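Local structure of putative aminotransferase (Actinomadura melliaura, 4ZWV) at residues Asp69-Glu72 / Glu73-Glu76; Thr83-Ala86 / Thr87-Ile91; Arg214-Tyr217 / Gly218-Arg221. The protein probably acts as a pyridoxal 5'-phosphate-dependent sugar aminotransferase of the DegT/DnrJ/EryC1 family in the biosynthesis of the AT2433 aminopentose. All coordinates share one frame; numbering follows the deposited sequence.

Overall arrangement
The three contacts are local, each within one continuous run of chain, and occupy different depths of the fold. Interaction 1 is a surface turn leading into strand 76-79, where an arginine folds back over small apolar groups and a water bridges to the backbone. Interaction 2 is buried on helix 85-93, in the same beta-alpha-beta region, and combines helical backbone bonds with a threonine pair and packing on an indole; the centres of interactions 1 and 2 are about 19 Å apart. Interaction 3 is a buried loop turn after helix 205-214, built on a cation-pi contact. Across the subunit boundary its Tyr217 meets Phe84 and Trp89 of interaction 2, whereas interaction 1 touches no other chain of the assembly.

Interaction 1 (Asp69-Glu72 / Glu73-Glu76); sequences DAPE and ERDE
Pro71 and Arg74 are joined at the backbone by the hydrogen bond of a type I beta turn: Arg74 N lies 3.0 Å from Pro71 O, with an N-H...O angle of 143°. Glu72 and Glu73 occupy the corners of this turn, and Arg74 is in addition the centre of an inverse gamma turn.

The side-chain contacts are mostly van der Waals. Arg74 runs back beside the proline ring, its CD 3.9 Å from Pro71 CG. A bend at chi3 (54°) then swings the guanidinium beneath Ala70, whose methyl CB lies over the centre of one face and comes within 3.7 Å of Arg74 NH1. Glu73 crosses the proline at about a right angle; its CG lies between its own N and carbonyl carbon (chi1 58°), and OE1 thereby approaches Pro71 CB to 3.2 Å.

Water supplies the remaining polar link. One molecule lies in the guanidinium plane, accepts from Arg74 NH1 at 2.8 Å and donates to Asp69 O at 2.8 Å, so the arginine is tied to the backbone five residues earlier.

Beyond the turn, Arg74 NE bonds Thr123 O and its side chain makes a cation-pi contact with Phe154. Asp75 OD1 forms a salt bridge with Arg97, and Glu72, in the conformer given, one with Arg96. The turn lies on the surface path from helix 57-66 into strand 76-79, which runs parallel to and between strands 97-100 and 123-129 of the mixed sheet.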
ATOM      1  N   ASP A  69       6.178 -18.036 -10.143  1.00 20.89           N
ATOM      2  CA  ASP A  69       6.066 -18.544 -11.501  1.00 24.86           C
ATOM      3  C   ASP A  69       5.307 -19.862 -11.480  1.00 22.03           C
ATOM      4  O   ASP A  69       5.861 -20.915 -11.154  1.00 25.86           O
ATOM      5  CB  ASP A  69       7.455 -18.725 -12.121  1.00 24.25           C
ATOM      6  CG  ASP A  69       7.406 -19.344 -13.501  1.00 41.93           C
ATOM      7  OD1 ASP A  69       6.381 -19.182 -14.200  1.00 44.69           O
ATOM      8  OD2 ASP A  69       8.397 -20.000 -13.886  1.00 50.19           O
ATOM      9  N   ALA A  70       4.023 -19.795 -11.811  1.00 15.28           N
ATOM     10  CA  ALA A  70       3.196 -20.989 -11.886  1.00 14.02           C
ATOM     11  C   ALA A  70       2.021 -20.731 -12.818  1.00 15.08           C
ATOM     12  O   ALA A  70       1.552 -19.587 -12.912  1.00 15.89           O
ATOM     13  CB  ALA A  70       2.713 -21.388 -10.494  1.00 14.84           C
ATOM     14  N   PRO A  71       1.551 -21.778 -13.516  1.00 14.33           N
ATOM     15  CA  PRO A  71       0.420 -21.635 -14.440  1.00 21.90           C
ATOM     16  C   PRO A  71      -0.862 -21.260 -13.704  1.00 17.07           C
ATOM     17  O   PRO A  71      -1.002 -21.556 -12.516  1.00 14.80           O
ATOM     18  CB  PRO A  71       0.311 -23.024 -15.079  1.00 19.95           C
ATOM     19  CG  PRO A  71       0.870 -23.949 -14.052  1.00 18.98           C
ATOM     20  CD  PRO A  71       2.000 -23.181 -13.415  1.00 15.56           C
ATOM     21  N   GLU A  72      -1.795 -20.618 -14.401  0.62 17.13           N
ATOM     22  CA  GLU A  72      -3.036 -20.187 -13.764  0.62 15.54           C
ATOM     23  C   GLU A  72      -3.856 -21.348 -13.217  0.62 15.24           C
ATOM     24  O   GLU A  72      -4.572 -21.187 -12.233  0.62 17.23           O
ATOM     25  CB  GLU A  72      -3.884 -19.388 -14.759  0.62 20.32           C
ATOM     26  CG  GLU A  72      -3.271 -18.065 -15.160  0.62 21.98           C
ATOM     27  CD  GLU A  72      -3.189 -17.091 -13.998  0.62 31.76           C
ATOM     28  OE1 GLU A  72      -4.236 -16.516 -13.634  0.62 43.34           O
ATOM     29  OE2 GLU A  72      -2.085 -16.900 -13.447  0.62 27.94           O
ATOM     30  N   GLU A  73      -3.747 -22.525 -13.830  1.00 14.65           N
ATOM     31  CA  GLU A  73      -4.494 -23.682 -13.344  1.00 16.17           C
ATOM     32  C   GLU A  73      -3.999 -24.165 -11.976  1.00 15.12           C
ATOM     33  O   GLU A  73      -4.677 -24.936 -11.304  1.00 19.50           O
ATOM     34  CB  GLU A  73      -4.468 -24.830 -14.360  1.00 20.14           C
ATOM     35  CG  GLU A  73      -3.088 -25.328 -14.728  1.00 22.26           C
ATOM     36  CD  GLU A  73      -2.505 -24.629 -15.951  1.00 27.77           C
ATOM     37  OE1 GLU A  73      -1.583 -25.207 -16.564  1.00 26.79           O
ATOM     38  OE2 GLU A  73      -2.951 -23.506 -16.300  1.00 22.00           O
ATOM     39  N   ARG A  74      -2.798 -23.753 -11.580  1.00 14.10           N
ATOM     40  CA  ARG A  74      -2.379 -23.973 -10.197  1.00 12.12           C
ATOM     41  C   ARG A  74      -2.866 -22.774  -9.397  1.00 10.96           C
ATOM     42  O   ARG A  74      -2.157 -21.793  -9.230  1.00 13.00           O
ATOM     43  CB  ARG A  74      -0.866 -24.180 -10.090  1.00 13.95           C
ATOM     44  CG  ARG A  74      -0.481 -25.628 -10.443  1.00 17.12           C
ATOM     45  CD  ARG A  74       1.017 -25.815 -10.587  1.00 20.12           C
ATOM     46  NE  ARG A  74       1.725 -25.353  -9.402  1.00 20.88           N
ATOM     47  CZ  ARG A  74       2.998 -24.970  -9.401  1.00 19.29           C
ATOM     48  NH1 ARG A  74       3.701 -25.000 -10.533  1.00 17.91           N
ATOM     49  NH2 ARG A  74       3.571 -24.562  -8.274  1.00 18.93           N
ATOM     50  N   ASP A  75      -4.122 -22.848  -8.965  1.00 13.11           N
ATOM     51  CA  ASP A  75      -4.816 -21.692  -8.414  1.00 12.08           C
ATOM     52  C   ASP A  75      -4.954 -21.721  -6.900  1.00 14.85           C
ATOM     53  O   ASP A  75      -5.538 -20.812  -6.316  1.00 17.14           O
ATOM     54  CB  ASP A  75      -6.212 -21.568  -9.043  1.00 13.36           C
ATOM     55  CG  ASP A  75      -7.130 -22.737  -8.697  1.00 19.02           C
ATOM     56  OD1 ASP A  75      -6.637 -23.832  -8.367  1.00 17.37           O
ATOM     57  OD2 ASP A  75      -8.368 -22.572  -8.784  1.00 24.84           O
ATOM     58  N   GLU A  76      -4.376 -22.738  -6.281  0.65 11.89           N
ATOM     59  CA  GLU A  76      -4.559 -22.974  -4.862  0.65 11.11           C
ATOM     60  C   GLU A  76      -3.374 -22.496  -4.031  0.65 10.94           C
ATOM     61  O   GLU A  76      -2.227 -22.846  -4.306  0.65 13.84           O
ATOM     62  CB  GLU A  76      -4.796 -24.466  -4.645  0.65 13.84           C
ATOM     63  CG  GLU A  76      -4.765 -24.947  -3.222  0.65 15.12           C
ATOM     64  CD  GLU A  76      -4.931 -26.453  -3.156  0.65 17.68           C
ATOM     65  OE1 GLU A  76      -6.037 -26.915  -2.802  0.65 16.06           O
ATOM     66  OE2 GLU A  76      -3.965 -27.179  -3.485  0.65 18.06           O
TER
HETATM   67  O   HOH W   1       6.128 -23.699 -11.084  1.00 35.34           O

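Interaction 2 (Thr83-Ala86 / Thr87-Ile91); sequences TFEA and TNWAI
Thr83 and Thr87 meet through their hydroxyls beside helix 85-93, the helix of the beta-alpha-beta unit formed with strands 76-79 and 97-100. In the modelled conformer of Thr83, its OG1 donates to Thr87 OG1 over 2.9 Å. A chi1 near 180° (-177°) sends this hydroxyl toward Thr87 and leaves the other branch, Thr83 CG2, to pack 3.6 Å from Thr87 CB and 3.3 Å from Asn88 ND2.

One turn along, the Glu85 chain runs alongside the indole of Trp89. Glu85 CB makes a CH-pi contact, 3.9 Å from the centroid of the five-membered ring and 19° off its normal. The carbonyl oxygen Glu85 O sits 3.3 Å above the indole plane of Trp89, displaced from the ring centre. Trp89 N donates to Glu85 O at 2.8 Å in a nearly straight bond. A weaker bond reaches this oxygen from Asn88 N, and Ala90 N repeats the helical pattern onto Ala86 O. At the far end of the indole, Trp89 NE1 donates to Tyr217 O of the second subunit. An alanine here, lacking the indole, would probably open a gap beside Glu85 CB and CG and leave Tyr217 O of the second subunit without its donor.

The next shell fixes the polar ends. Glu85 OE2 bonds Tyr230 OH of the second subunit and His327, and OE1 bonds Ser321, while Thr87 OG1 is also held by Asp161 and Asn88 OD1 by Ser79. Ala86 comes about 3 Å, side chain to side chain, from Thr58, a residue that binds pyridoxal 5'-phosphate, so this part of the helix borders the cofactor site. Thr87 N donates to Phe84 O at 3.1 Å.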
ATOM      1  N   THR A  83      -4.538 -16.722  11.731  0.62  9.59           N
ATOM      2  CA  THR A  83      -3.555 -15.692  11.459  0.62 12.09           C
ATOM      3  C   THR A  83      -4.280 -14.367  11.317  0.62  9.37           C
ATOM      4  O   THR A  83      -5.514 -14.315  11.397  0.62 10.34           O
ATOM      5  CB  THR A  83      -2.733 -15.996  10.186  0.62 11.26           C
ATOM      6  OG1 THR A  83      -1.736 -14.981   9.992  0.62 10.74           O
ATOM      7  CG2 THR A  83      -3.631 -16.070   8.969  0.62 13.78           C
ATOM      8  N   PHE A  84      -3.515 -13.297  11.134  1.00 10.27           N
ATOM      9  CA  PHE A  84      -4.106 -11.993  10.879  1.00  9.89           C
ATOM     10  C   PHE A  84      -4.645 -12.019   9.450  1.00 10.70           C
ATOM     11  O   PHE A  84      -4.086 -12.691   8.580  1.00 10.36           O
ATOM     12  CB  PHE A  84      -3.089 -10.865  11.069  1.00 10.14           C
ATOM     13  CG  PHE A  84      -3.658  -9.497  10.831  1.00 10.58           C
ATOM     14  CD1 PHE A  84      -4.710  -9.032  11.604  1.00 15.07           C
ATOM     15  CD2 PHE A  84      -3.138  -8.676   9.839  1.00 10.71           C
ATOM     16  CE1 PHE A  84      -5.246  -7.772  11.397  1.00 18.32           C
ATOM     17  CE2 PHE A  84      -3.668  -7.411   9.627  1.00 11.78           C
ATOM     18  CZ  PHE A  84      -4.725  -6.960  10.407  1.00 16.41           C
ATOM     19  N   GLU A  85      -5.731 -11.287   9.213  1.00  8.91           N
ATOM     20  CA  GLU A  85      -6.440 -11.372   7.937  1.00  9.50           C
ATOM     21  C   GLU A  85      -5.561 -11.054   6.726  1.00 10.44           C
ATOM     22  O   GLU A  85      -5.787 -11.594   5.643  1.00 10.03           O
ATOM     23  CB  GLU A  85      -7.657 -10.444   7.943  1.00  9.57           C
ATOM     24  CG  GLU A  85      -8.884 -10.999   8.677  1.00 11.57           C
ATOM     25  CD  GLU A  85      -8.830 -10.827  10.193  1.00 11.93           C
ATOM     26  OE1 GLU A  85      -7.816 -10.330  10.734  1.00 11.93           O
ATOM     27  OE2 GLU A  85      -9.839 -11.175  10.846  1.00 12.32           O
ATOM     28  N   ALA A  86      -4.567 -10.191   6.905  1.00  9.57           N
ATOM     29  CA  ALA A  86      -3.670  -9.827   5.806  1.00 10.63           C
ATOM     30  C   ALA A  86      -3.074 -11.035   5.091  1.00  8.50           C
ATOM     31  O   ALA A  86      -2.954 -11.030   3.868  1.00  9.91           O
ATOM     32  CB  ALA A  86      -2.544  -8.944   6.319  1.00 11.63           C
ATOM     33  N   THR A  87      -2.699 -12.060   5.856  1.00  9.03           N
ATOM     34  CA  THR A  87      -2.077 -13.252   5.288  1.00  9.39           C
ATOM     35  C   THR A  87      -2.947 -13.843   4.195  1.00  8.67           C
ATOM     36  O   THR A  87      -2.494 -14.175   3.098  1.00 10.82           O
ATOM     37  CB  THR A  87      -1.860 -14.329   6.362  1.00  9.98           C
ATOM     38  OG1 THR A  87      -1.126 -13.766   7.457  1.00 12.27           O
ATOM     39  CG2 THR A  87      -1.106 -15.518   5.783  1.00 12.14           C
ATOM     40  N   ASN A  88      -4.227 -13.942   4.502  1.00  8.64           N
ATOM     41  CA  ASN A  88      -5.155 -14.610   3.611  1.00  8.04           C
ATOM     42  C   ASN A  88      -5.804 -13.682   2.607  1.00  8.84           C
ATOM     43  O   ASN A  88      -6.100 -14.094   1.487  1.00 10.51           O
ATOM     44  CB  ASN A  88      -6.197 -15.341   4.452  1.00  9.39           C
ATOM     45  CG  ASN A  88      -5.576 -16.506   5.172  1.00  9.86           C
ATOM     46  OD1 ASN A  88      -4.902 -17.300   4.530  1.00 10.00           O
ATOM     47  ND2 ASN A  88      -5.713 -16.577   6.504  1.00 10.10           N
ATOM     48  N   TRP A  89      -6.010 -12.419   2.969  1.00  8.35           N
ATOM     49  CA  TRP A  89      -6.597 -11.529   1.984  1.00  8.29           C
ATOM     50  C   TRP A  89      -5.608 -11.226   0.854  1.00  9.77           C
ATOM     51  O   TRP A  89      -6.033 -10.972  -0.275  1.00  9.78           O
ATOM     52  CB  TRP A  89      -7.077 -10.235   2.636  1.00  7.49           C
ATOM     53  CG  TRP A  89      -8.256 -10.350   3.619  1.00  9.16           C
ATOM     54  CD1 TRP A  89      -8.797  -9.301   4.309  1.00  9.98           C
ATOM     55  CD2 TRP A  89      -9.026 -11.523   4.018  1.00  9.31           C
ATOM     56  NE1 TRP A  89      -9.834  -9.725   5.104  1.00 10.08           N
ATOM     57  CE2 TRP A  89      -9.995 -11.079   4.950  1.00  9.42           C
ATOM     58  CE3 TRP A  89      -8.994 -12.890   3.684  1.00  9.84           C
ATOM     59  CZ2 TRP A  89     -10.924 -11.944   5.548  1.00  9.24           C
ATOM     60  CZ3 TRP A  89      -9.917 -13.756   4.291  1.00 10.58           C
ATOM     61  CH2 TRP A  89     -10.864 -13.278   5.212  1.00  9.99           C
ATOM     62  N   ALA A  90      -4.313 -11.274   1.144  1.00  8.37           N
ATOM     63  CA  ALA A  90      -3.307 -11.143   0.081  1.00  7.28           C
ATOM     64  C   ALA A  90      -3.494 -12.220  -0.989  1.00  9.37           C
ATOM     65  O   ALA A  90      -3.324 -11.951  -2.182  1.00 10.16           O
ATOM     66  CB  ALA A  90      -1.895 -11.209   0.668  1.00 10.34           C
ATOM     67  N   ILE A  91      -3.855 -13.428  -0.560  1.00  8.75           N
ATOM     68  CA  ILE A  91      -4.119 -14.531  -1.487  1.00  8.34           C
ATOM     69  C   ILE A  91      -5.307 -14.219  -2.388  1.00  9.68           C
ATOM     70  O   ILE A  91      -5.240 -14.414  -3.603  1.00 10.77           O
ATOM     71  CB  ILE A  91      -4.386 -15.856  -0.730  1.00  8.76           C
ATOM     72  CG1 ILE A  91      -3.152 -16.244   0.094  1.00 10.13           C
ATOM     73  CG2 ILE A  91      -4.768 -16.977  -1.723  1.00 11.15           C
ATOM     74  CD1 ILE A  91      -3.434 -17.369   1.103  1.00  8.72           C
TER

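Interaction 3 (Arg214-Tyr217 / Gly218-Arg221); sequences RRFY and GIDR
Phe216 is overlapped by the guanidinium of Arg221, whose NH1 stands over the centre of the ring, 3.2 Å above its plane and 3.3 Å from Phe216 CZ. The contact is a cation-pi interaction: Arg221 CZ is 4.5 Å from the Phe216 ring centroid and only 8° off the normal. The guanidinium is not stacked flat, since the two planes are 82° apart and the group presents its edge to the ring. With chi3 at 60° the Arg221 chain folds back, so that NH1 comes over the Phe216 face, while Arg221 CG packs against Phe216 CD2 at 3.7 Å. On the opposite face of the phenyl ring sits Tyr217 CD2, so the ring is held from both sides.

The backbone between them forms a type I' beta turn from Phe216 to Ile219, in which Ile219 N donates to Phe216 O at 2.9 Å. Both corner residues have positive phi. A CB at Gly218 would collide with Tyr217 O, so this position suits glycine. Ile219 completes the apolar patch, with CB 4.0 Å from Phe216 CD2 and CD1 3.9 Å from Tyr217 CB.

Partners in the second subunit place the turn. Tyr217 OH bonds Thr58 of that subunit and the tyrosine ring meets its Phe84 edge-to-face, while Phe216 packs on its lysine-pyridoxal phosphate side chain. A loop of one subunit reaching the cofactor site of the other is characteristic of fold type I pyridoxal phosphate enzymes, whose active sites lie at the dimer interface.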
ATOM      1  N   ARG A 214       9.725  -4.568  -9.108  1.00  8.47           N
ATOM      2  CA  ARG A 214       8.273  -4.613  -9.031  1.00  8.39           C
ATOM      3  C   ARG A 214       7.708  -3.921  -7.797  1.00  9.84           C
ATOM      4  O   ARG A 214       6.531  -3.591  -7.779  1.00  9.42           O
ATOM      5  CB  ARG A 214       7.783  -6.059  -9.093  1.00  9.88           C
ATOM      6  CG  ARG A 214       8.175  -6.762 -10.399  1.00  8.74           C
ATOM      7  CD  ARG A 214       7.457  -8.097 -10.542  1.00 11.07           C
ATOM      8  NE  ARG A 214       6.078  -7.877 -10.953  1.00 13.40           N
ATOM      9  CZ  ARG A 214       5.222  -8.835 -11.293  1.00 20.76           C
ATOM     10  NH1 ARG A 214       5.589 -10.108 -11.271  1.00 21.18           N
ATOM     11  NH2 ARG A 214       3.985  -8.517 -11.652  1.00 22.06           N
ATOM     12  N   ARG A 215       8.537  -3.646  -6.792  1.00  9.64           N
ATOM     13  CA  ARG A 215       8.023  -2.933  -5.630  1.00  9.64           C
ATOM     14  C   ARG A 215       7.707  -1.471  -5.948  1.00  9.12           C
ATOM     15  O   ARG A 215       7.025  -0.815  -5.169  1.00  9.25           O
ATOM     16  CB  ARG A 215       9.007  -3.001  -4.466  1.00 10.32           C
ATOM     17  CG  ARG A 215      10.214  -2.132  -4.661  1.00 11.47           C
ATOM     18  CD  ARG A 215      11.043  -2.055  -3.395  1.00 11.44           C
ATOM     19  NE  ARG A 215      12.314  -1.437  -3.724  1.00 11.41           N
ATOM     20  CZ  ARG A 215      13.343  -1.342  -2.895  1.00 14.08           C
ATOM     21  NH1 ARG A 215      13.257  -1.809  -1.649  1.00  9.83           N
ATOM     22  NH2 ARG A 215      14.449  -0.755  -3.321  1.00 20.78           N
ATOM     23  N   PHE A 216       8.212  -0.958  -7.069  1.00  8.26           N
ATOM     24  CA  PHE A 216       7.896   0.399  -7.513  1.00  8.96           C
ATOM     25  C   PHE A 216       7.517   0.356  -8.995  1.00  8.46           C
ATOM     26  O   PHE A 216       8.271   0.808  -9.868  1.00  9.07           O
ATOM     27  CB  PHE A 216       9.063   1.373  -7.266  1.00 10.06           C
ATOM     28  CG  PHE A 216       8.722   2.806  -7.596  1.00 10.91           C
ATOM     29  CD1 PHE A 216       7.881   3.533  -6.772  1.00 11.26           C
ATOM     30  CD2 PHE A 216       9.221   3.410  -8.740  1.00 10.78           C
ATOM     31  CE1 PHE A 216       7.544   4.849  -7.076  1.00 11.54           C
ATOM     32  CE2 PHE A 216       8.893   4.725  -9.055  1.00 12.47           C
ATOM     33  CZ  PHE A 216       8.051   5.445  -8.217  1.00 12.25           C
ATOM     34  N   TYR A 217       6.358  -0.243  -9.255  1.00  9.18           N
ATOM     35  CA  TYR A 217       5.715  -0.236 -10.569  1.00  8.50           C
ATOM     36  C   TYR A 217       6.500  -0.935 -11.669  1.00 10.91           C
ATOM     37  O   TYR A 217       6.127  -0.833 -12.834  1.00  9.36           O
ATOM     38  CB  TYR A 217       5.439   1.197 -11.023  1.00  8.74           C
ATOM     39  CG  TYR A 217       4.641   2.032 -10.056  1.00  8.49           C
ATOM     40  CD1 TYR A 217       3.280   1.807  -9.869  1.00 11.28           C
ATOM     41  CD2 TYR A 217       5.249   3.048  -9.339  1.00  9.33           C
ATOM     42  CE1 TYR A 217       2.532   2.593  -8.981  1.00 10.12           C
ATOM     43  CE2 TYR A 217       4.518   3.841  -8.445  1.00  9.73           C
ATOM     44  CZ  TYR A 217       3.162   3.602  -8.281  1.00 11.20           C
ATOM     45  OH  TYR A 217       2.440   4.409  -7.422  1.00  9.76           O
ATOM     46  N   GLY A 218       7.580  -1.641 -11.324  1.00  8.88           N
ATOM     47  CA  GLY A 218       8.438  -2.182 -12.371  1.00 10.26           C
ATOM     48  C   GLY A 218       9.356  -1.146 -13.001  1.00 10.92           C
ATOM     49  O   GLY A 218       9.985  -1.401 -14.042  1.00 11.50           O
ATOM     50  N   ILE A 219       9.430   0.029 -12.388  1.00 10.19           N
ATOM     51  CA  ILE A 219      10.245   1.131 -12.899  1.00  8.54           C
ATOM     52  C   ILE A 219      11.627   1.129 -12.251  1.00 12.93           C
ATOM     53  O   ILE A 219      11.753   1.191 -11.024  1.00 13.70           O
ATOM     54  CB  ILE A 219       9.547   2.493 -12.654  1.00  9.57           C
ATOM     55  CG1 ILE A 219       8.233   2.562 -13.449  1.00 10.57           C
ATOM     56  CG2 ILE A 219      10.466   3.649 -13.037  1.00 13.96           C
ATOM     57  CD1 ILE A 219       7.367   3.785 -13.144  1.00 10.93           C
ATOM     58  N   ASP A 220      12.656   1.030 -13.088  1.00 11.87           N
ATOM     59  CA  ASP A 220      14.043   1.169 -12.658  1.00 14.75           C
ATOM     60  C   ASP A 220      14.269   2.623 -12.243  1.00 15.43           C
ATOM     61  O   ASP A 220      14.288   3.522 -13.077  1.00 16.77           O
ATOM     62  CB  ASP A 220      14.979   0.757 -13.803  1.00 16.24           C
ATOM     63  CG  ASP A 220      16.445   0.826 -13.427  1.00 29.59           C
ATOM     64  OD1 ASP A 220      16.782   1.406 -12.376  1.00 20.07           O
ATOM     65  OD2 ASP A 220      17.265   0.290 -14.201  1.00 37.58           O
ATOM     66  N   ARG A 221      14.459   2.845 -10.948  1.00 18.47           N
ATOM     67  CA  ARG A 221      14.527   4.208 -10.435  1.00 18.18           C
ATOM     68  C   ARG A 221      15.831   4.919 -10.792  1.00 23.56           C
ATOM     69  O   ARG A 221      15.946   6.129 -10.613  1.00 26.37           O
ATOM     70  CB  ARG A 221      14.314   4.205  -8.921  1.00 21.55           C
ATOM     71  CG  ARG A 221      12.878   3.826  -8.537  1.00 20.67           C
ATOM     72  CD  ARG A 221      12.700   3.701  -7.029  1.00 19.08           C
ATOM     73  NE  ARG A 221      13.018   4.952  -6.340  1.00 20.23           N
ATOM     74  CZ  ARG A 221      12.135   5.908  -6.084  1.00 21.87           C
ATOM     75  NH1 ARG A 221      10.870   5.770  -6.460  1.00 21.94           N
ATOM     76  NH2 ARG A 221      12.521   7.009  -5.443  1.00 25.34           N
TER